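Toxin-like protein (Paenibacillus larvae subsp. larvae BRL-230010, PDB 5DZQ) probably transfers ADP-ribose from NAD+ to a target protein, as a C3-like mono-ADP-ribosyltransferase toxin of a honeybee pathogen. Local coordinates at residues I110-L124 with M194-K206. Numbering follows the deposited sequence.
Sequences IYQGNKVNRELFRKL and MYIIVNKGSETIK
Ile-196 covers one face of two flat groups: its CG1 stands over the centre of the Phe-121 ring in a CH-pi contact, 3.7 Å from the centroid, while its CD1 lies over the guanidinium of Arg-118, near the rim. The Phe-121 ring meets Met-194 O and Ile-205 CG2 at its edge. At the guanidinium edge sits the carboxylate of Glu-203, gripped end-on in a salt bridge, Arg-118 NH1 to Glu-203 OE1 at 2.7 Å and Arg-118 NH2 to Glu-203 OE2 at 3.0 Å; the two planes are 43° apart, and NH2 meets OE2 from above the carboxylate plane. A bend at chi2 (-47°) turns the arginine chain back toward Val-116, whose O takes a further bond from NH1 on an in-plane lone pair. Glu-203 OE1 also accepts from Val-116 N at 2.7 Å, on its anti side, with the syn lone pair given to the arginine. Glu-203 O lies at the edge of the Tyr-111 ring, in its plane, and accepts from Tyr-111 OH at 2.6 Å; the hydroxyl sits above the carbonyl plane. A water links Glu-203 N to Asn-114 O. On the apolar side, Ile-205 CD1 touches Ile-110 CG1 and Tyr-111 CE2, and Leu-124 CD2 meets Met-194 CE. Apolar packing and the buried Glu-203 thus join the 111-116 hairpin and helix 118-128 to the 187-198/203-211 hairpin of the five-stranded sheet. Two donors on OE1, one cationic, should favour the ionised carboxylate, and the bonds of NH1 and NH2 should hold the guanidinium's orientation.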
loop_
_atom_site.group_PDB
_atom_site.type_symbol
_atom_site.label_atom_id
_atom_site.label_comp_id
_atom_site.label_asym_id
_atom_site.label_seq_id
_atom_site.Cartn_x
_atom_site.Cartn_y
_atom_site.Cartn_z
ATOM N N ILE B 110 -18.989 9.208 5.428
ATOM C CA ILE B 110 -19.456 7.940 5.997
ATOM C C ILE B 110 -19.031 7.794 7.457
ATOM O O ILE B 110 -19.668 7.079 8.228
ATOM C CB ILE B 110 -18.954 6.728 5.181
ATOM C CG1 ILE B 110 -19.730 5.465 5.566
ATOM C CG2 ILE B 110 -17.449 6.538 5.342
ATOM C CD1 ILE B 110 -21.237 5.627 5.490
ATOM N N TYR B 111 -17.954 8.478 7.827
ATOM C CA TYR B 111 -17.552 8.594 9.219
ATOM C C TYR B 111 -17.734 10.022 9.711
ATOM O O TYR B 111 -17.403 10.979 9.013
ATOM C CB TYR B 111 -16.098 8.155 9.405
ATOM C CG TYR B 111 -15.924 6.656 9.542
ATOM C CD1 TYR B 111 -15.991 6.035 10.787
ATOM C CD2 TYR B 111 -15.693 5.866 8.428
ATOM C CE1 TYR B 111 -15.834 4.657 10.912
ATOM C CE2 TYR B 111 -15.533 4.492 8.540
ATOM C CZ TYR B 111 -15.603 3.894 9.782
ATOM O OH TYR B 111 -15.445 2.533 9.878
ATOM N N GLN B 112 -18.289 10.153 10.908
ATOM C CA GLN B 112 -18.363 11.435 11.592
ATOM C C GLN B 112 -17.550 11.305 12.869
ATOM O O GLN B 112 -18.028 10.756 13.866
ATOM C CB GLN B 112 -19.811 11.828 11.905
ATOM C CG GLN B 112 -20.693 12.048 10.685
ATOM N N GLY B 113 -16.318 11.795 12.836
ATOM C CA GLY B 113 -15.396 11.541 13.923
ATOM C C GLY B 113 -15.006 10.076 13.875
ATOM O O GLY B 113 -14.550 9.589 12.846
ATOM N N ASN B 114 -15.211 9.367 14.979
ATOM C CA ASN B 114 -14.841 7.957 15.055
ATOM C C ASN B 114 -16.014 6.998 14.901
ATOM O O ASN B 114 -15.848 5.789 15.051
ATOM C CB ASN B 114 -14.133 7.671 16.376
ATOM C CG ASN B 114 -12.789 8.350 16.466
ATOM O OD1 ASN B 114 -12.145 8.610 15.448
ATOM N ND2 ASN B 114 -12.358 8.651 17.686
ATOM N N LYS B 115 -17.194 7.532 14.599
ATOM C CA LYS B 115 -18.380 6.696 14.422
ATOM C C LYS B 115 -18.892 6.727 12.986
ATOM O O LYS B 115 -18.733 7.727 12.290
ATOM C CB LYS B 115 -19.481 7.140 15.382
ATOM C CG LYS B 115 -19.149 6.878 16.839
ATOM C CD LYS B 115 -20.287 7.302 17.745
ATOM C CE LYS B 115 -20.042 6.878 19.184
ATOM N NZ LYS B 115 -21.212 7.205 20.051
ATOM N N VAL B 116 -19.502 5.631 12.546
ATOM C CA VAL B 116 -20.124 5.577 11.228
ATOM C C VAL B 116 -21.410 6.389 11.205
ATOM O O VAL B 116 -22.262 6.237 12.080
ATOM C CB VAL B 116 -20.455 4.134 10.796
ATOM C CG1 VAL B 116 -21.095 4.122 9.410
ATOM C CG2 VAL B 116 -19.215 3.278 10.812
ATOM N N ASN B 117 -21.530 7.255 10.203
ATOM C CA ASN B 117 -22.755 8.004 9.941
ATOM C C ASN B 117 -23.908 7.040 9.655
ATOM O O ASN B 117 -23.959 6.418 8.592
ATOM C CB ASN B 117 -22.534 8.967 8.765
ATOM C CG ASN B 117 -23.655 9.975 8.607
ATOM O OD1 ASN B 117 -24.834 9.635 8.705
ATOM N ND2 ASN B 117 -23.289 11.228 8.353
ATOM N N ARG B 118 -24.828 6.914 10.604
ATOM C CA ARG B 118 -25.873 5.899 10.515
ATOM C C ARG B 118 -26.813 6.106 9.325
ATOM O O ARG B 118 -27.127 5.155 8.605
ATOM C CB ARG B 118 -26.671 5.855 11.814
ATOM C CG ARG B 118 -25.887 5.292 13.007
ATOM C CD ARG B 118 -25.166 3.997 12.643
ATOM N NE ARG B 118 -24.671 3.268 13.819
ATOM C CZ ARG B 118 -23.431 3.358 14.309
ATOM N NH1 ARG B 118 -22.531 4.157 13.748
ATOM N NH2 ARG B 118 -23.090 2.654 15.376
ATOM N N GLU B 119 -27.252 7.342 9.107
ATOM C CA GLU B 119 -28.157 7.617 7.996
ATOM C C GLU B 119 -27.471 7.368 6.659
ATOM O O GLU B 119 -28.056 6.771 5.754
ATOM C CB GLU B 119 -28.682 9.053 8.056
ATOM C CG GLU B 119 -29.851 9.300 7.111
ATOM C CD GLU B 119 -30.241 10.763 7.021
ATOM O OE1 GLU B 119 -30.733 11.319 8.029
ATOM O OE2 GLU B 119 -30.053 11.355 5.935
ATOM N N LEU B 120 -26.224 7.806 6.533
ATOM C CA LEU B 120 -25.502 7.605 5.290
ATOM C C LEU B 120 -25.119 6.142 5.079
ATOM O O LEU B 120 -25.011 5.687 3.935
ATOM C CB LEU B 120 -24.247 8.477 5.241
ATOM C CG LEU B 120 -23.712 8.665 3.818
ATOM C CD1 LEU B 120 -24.665 9.537 2.994
ATOM C CD2 LEU B 120 -22.298 9.234 3.808
ATOM N N PHE B 121 -24.895 5.401 6.167
ATOM C CA PHE B 121 -24.572 3.987 6.022
ATOM C C PHE B 121 -25.750 3.259 5.393
ATOM O O PHE B 121 -25.575 2.421 4.506
ATOM C CB PHE B 121 -24.213 3.350 7.364
ATOM C CG PHE B 121 -23.904 1.880 7.268
ATOM C CD1 PHE B 121 -22.693 1.442 6.745
ATOM C CD2 PHE B 121 -24.820 0.934 7.702
ATOM C CE1 PHE B 121 -22.406 0.090 6.656
ATOM C CE2 PHE B 121 -24.535 -0.425 7.613
ATOM C CZ PHE B 121 -23.328 -0.845 7.089
ATOM N N ARG B 122 -26.948 3.601 5.856
ATOM C CA ARG B 122 -28.189 3.071 5.304
ATOM C C ARG B 122 -28.216 3.182 3.781
ATOM O O ARG B 122 -28.502 2.210 3.080
ATOM C CB ARG B 122 -29.377 3.813 5.910
ATOM C CG ARG B 122 -30.653 3.009 6.032
ATOM C CD ARG B 122 -31.634 3.749 6.941
ATOM N NE ARG B 122 -31.004 4.112 8.210
ATOM C CZ ARG B 122 -31.343 5.164 8.949
ATOM N NH1 ARG B 122 -32.317 5.975 8.550
ATOM N NH2 ARG B 122 -30.705 5.407 10.087
ATOM N N LYS B 123 -27.896 4.372 3.281
ATOM C CA LYS B 123 -27.833 4.622 1.846
ATOM C C LYS B 123 -26.772 3.748 1.171
ATOM O O LYS B 123 -27.010 3.178 0.105
ATOM C CB LYS B 123 -27.545 6.099 1.581
ATOM C CG LYS B 123 -27.730 6.538 0.138
ATOM C CD LYS B 123 -26.926 7.803 -0.146
ATOM C CE LYS B 123 -27.269 8.410 -1.497
ATOM N NZ LYS B 123 -28.613 9.055 -1.476
ATOM N N LEU B 124 -25.602 3.645 1.794
ATOM C CA LEU B 124 -24.525 2.829 1.244
ATOM C C LEU B 124 -24.948 1.364 1.157
ATOM O O LEU B 124 -24.769 0.723 0.120
ATOM C CB LEU B 124 -23.257 2.966 2.089
ATOM C CG LEU B 124 -22.012 2.235 1.569
ATOM C CD1 LEU B 124 -21.655 2.694 0.165
ATOM C CD2 LEU B 124 -20.821 2.407 2.515
ATOM N N MET B 194 -23.851 -6.546 4.888
ATOM C CA MET B 194 -23.064 -5.358 5.179
ATOM C C MET B 194 -23.518 -4.758 6.504
ATOM O O MET B 194 -24.711 -4.524 6.696
ATOM C CB MET B 194 -23.214 -4.351 4.033
ATOM C CG MET B 194 -22.137 -3.321 3.941
ATOM S SD MET B 194 -22.207 -2.486 2.332
ATOM C CE MET B 194 -21.081 -1.136 2.640
ATOM N N TYR B 195 -22.589 -4.529 7.430
ATOM C CA TYR B 195 -22.975 -3.982 8.730
ATOM C C TYR B 195 -21.833 -3.306 9.450
ATOM O O TYR B 195 -20.671 -3.407 9.052
ATOM C CB TYR B 195 -23.568 -5.076 9.643
ATOM C CG TYR B 195 -22.686 -6.303 9.834
ATOM C CD1 TYR B 195 -22.725 -7.351 8.919
ATOM C CD2 TYR B 195 -21.841 -6.422 10.927
ATOM C CE1 TYR B 195 -21.943 -8.476 9.085
ATOM C CE2 TYR B 195 -21.045 -7.550 11.104
ATOM C CZ TYR B 195 -21.107 -8.573 10.178
ATOM O OH TYR B 195 -20.324 -9.691 10.325
ATOM N N ILE B 196 -22.187 -2.608 10.520
ATOM C CA ILE B 196 -21.227 -1.899 11.343
ATOM C C ILE B 196 -20.831 -2.723 12.556
ATOM O O ILE B 196 -21.681 -3.125 13.342
ATOM C CB ILE B 196 -21.804 -0.560 11.832
ATOM C CG1 ILE B 196 -22.210 0.319 10.644
ATOM C CG2 ILE B 196 -20.811 0.149 12.754
ATOM C CD1 ILE B 196 -23.143 1.449 11.033
ATOM N N ILE B 197 -19.539 -2.960 12.721
ATOM C CA ILE B 197 -19.049 -3.614 13.923
ATOM C C ILE B 197 -18.619 -2.548 14.926
ATOM O O ILE B 197 -17.751 -1.717 14.642
ATOM C CB ILE B 197 -17.874 -4.559 13.626
ATOM C CG1 ILE B 197 -18.294 -5.621 12.611
ATOM C CG2 ILE B 197 -17.395 -5.237 14.891
ATOM C CD1 ILE B 197 -17.164 -6.559 12.219
ATOM N N VAL B 198 -19.250 -2.566 16.090
ATOM C CA VAL B 198 -18.966 -1.591 17.142
ATOM C C VAL B 198 -17.916 -2.141 18.089
ATOM O O VAL B 198 -18.189 -3.095 18.809
ATOM C CB VAL B 198 -20.248 -1.248 17.929
ATOM C CG1 VAL B 198 -19.955 -0.194 18.992
ATOM C CG2 VAL B 198 -21.317 -0.773 16.975
ATOM N N ASN B 199 -16.717 -1.550 18.060
ATOM C CA ASN B 199 -15.618 -1.960 18.923
ATOM C C ASN B 199 -15.479 -1.000 20.094
ATOM O O ASN B 199 -16.206 -0.010 20.171
ATOM C CB ASN B 199 -14.295 -2.011 18.147
ATOM C CG ASN B 199 -14.400 -2.772 16.838
ATOM O OD1 ASN B 199 -14.840 -3.914 16.797
ATOM N ND2 ASN B 199 -13.972 -2.135 15.758
ATOM N N LYS B 200 -14.529 -1.273 20.988
ATOM C CA LYS B 200 -14.327 -0.439 22.172
ATOM C C LYS B 200 -13.930 0.991 21.828
ATOM O O LYS B 200 -14.360 1.919 22.495
ATOM C CB LYS B 200 -13.264 -1.038 23.099
ATOM C CG LYS B 200 -13.821 -1.899 24.229
ATOM C CD LYS B 200 -12.689 -2.374 25.118
ATOM C CE LYS B 200 -12.561 -3.877 25.113
ATOM N NZ LYS B 200 -11.190 -4.272 25.516
ATOM N N GLY B 201 -13.111 1.175 20.797
ATOM C CA GLY B 201 -12.636 2.509 20.475
ATOM C C GLY B 201 -12.692 2.837 19.002
ATOM O O GLY B 201 -11.968 3.706 18.524
ATOM N N SER B 202 -13.558 2.145 18.275
ATOM C CA SER B 202 -13.666 2.347 16.834
ATOM C C SER B 202 -14.917 1.672 16.323
ATOM O O SER B 202 -15.547 0.892 17.038
ATOM C CB SER B 202 -12.433 1.800 16.104
ATOM O OG SER B 202 -12.282 0.404 16.326
ATOM N N GLU B 203 -15.283 1.994 15.090
ATOM C CA GLU B 203 -16.351 1.284 14.399
ATOM C C GLU B 203 -15.829 0.858 13.037
ATOM O O GLU B 203 -15.159 1.630 12.347
ATOM C CB GLU B 203 -17.603 2.160 14.263
ATOM C CG GLU B 203 -18.229 2.521 15.602
ATOM C CD GLU B 203 -19.603 3.140 15.471
ATOM O OE1 GLU B 203 -19.935 3.641 14.378
ATOM O OE2 GLU B 203 -20.352 3.124 16.467
ATOM N N THR B 204 -16.134 -0.376 12.659
ATOM C CA THR B 204 -15.637 -0.963 11.424
ATOM C C THR B 204 -16.792 -1.255 10.466
ATOM O O THR B 204 -17.813 -1.819 10.862
ATOM C CB THR B 204 -14.848 -2.284 11.709
ATOM O OG1 THR B 204 -13.770 -2.024 12.621
ATOM C CG2 THR B 204 -14.297 -2.885 10.416
ATOM N N ILE B 205 -16.636 -0.870 9.207
ATOM C CA ILE B 205 -17.632 -1.222 8.216
ATOM C C ILE B 205 -17.277 -2.601 7.715
ATOM O O ILE B 205 -16.186 -2.809 7.182
ATOM C CB ILE B 205 -17.683 -0.201 7.063
ATOM C CG1 ILE B 205 -18.272 1.117 7.574
ATOM C CG2 ILE B 205 -18.509 -0.738 5.910
ATOM C CD1 ILE B 205 -18.041 2.300 6.647
ATOM N N LYS B 206 -18.185 -3.550 7.927
ATOM C CA LYS B 206 -17.944 -4.951 7.603
ATOM C C LYS B 206 -18.684 -5.330 6.329
ATOM O O LYS B 206 -19.880 -5.085 6.202
ATOM C CB LYS B 206 -18.377 -5.855 8.770
ATOM C CG LYS B 206 -18.231 -7.373 8.529
ATOM C CD LYS B 206 -16.797 -7.756 8.173
ATOM C CE LYS B 206 -16.335 -9.002 8.909
ATOM N NZ LYS B 206 -17.065 -10.240 8.546
HETATM O O HOH W 1 -13.749 4.390 14.144
#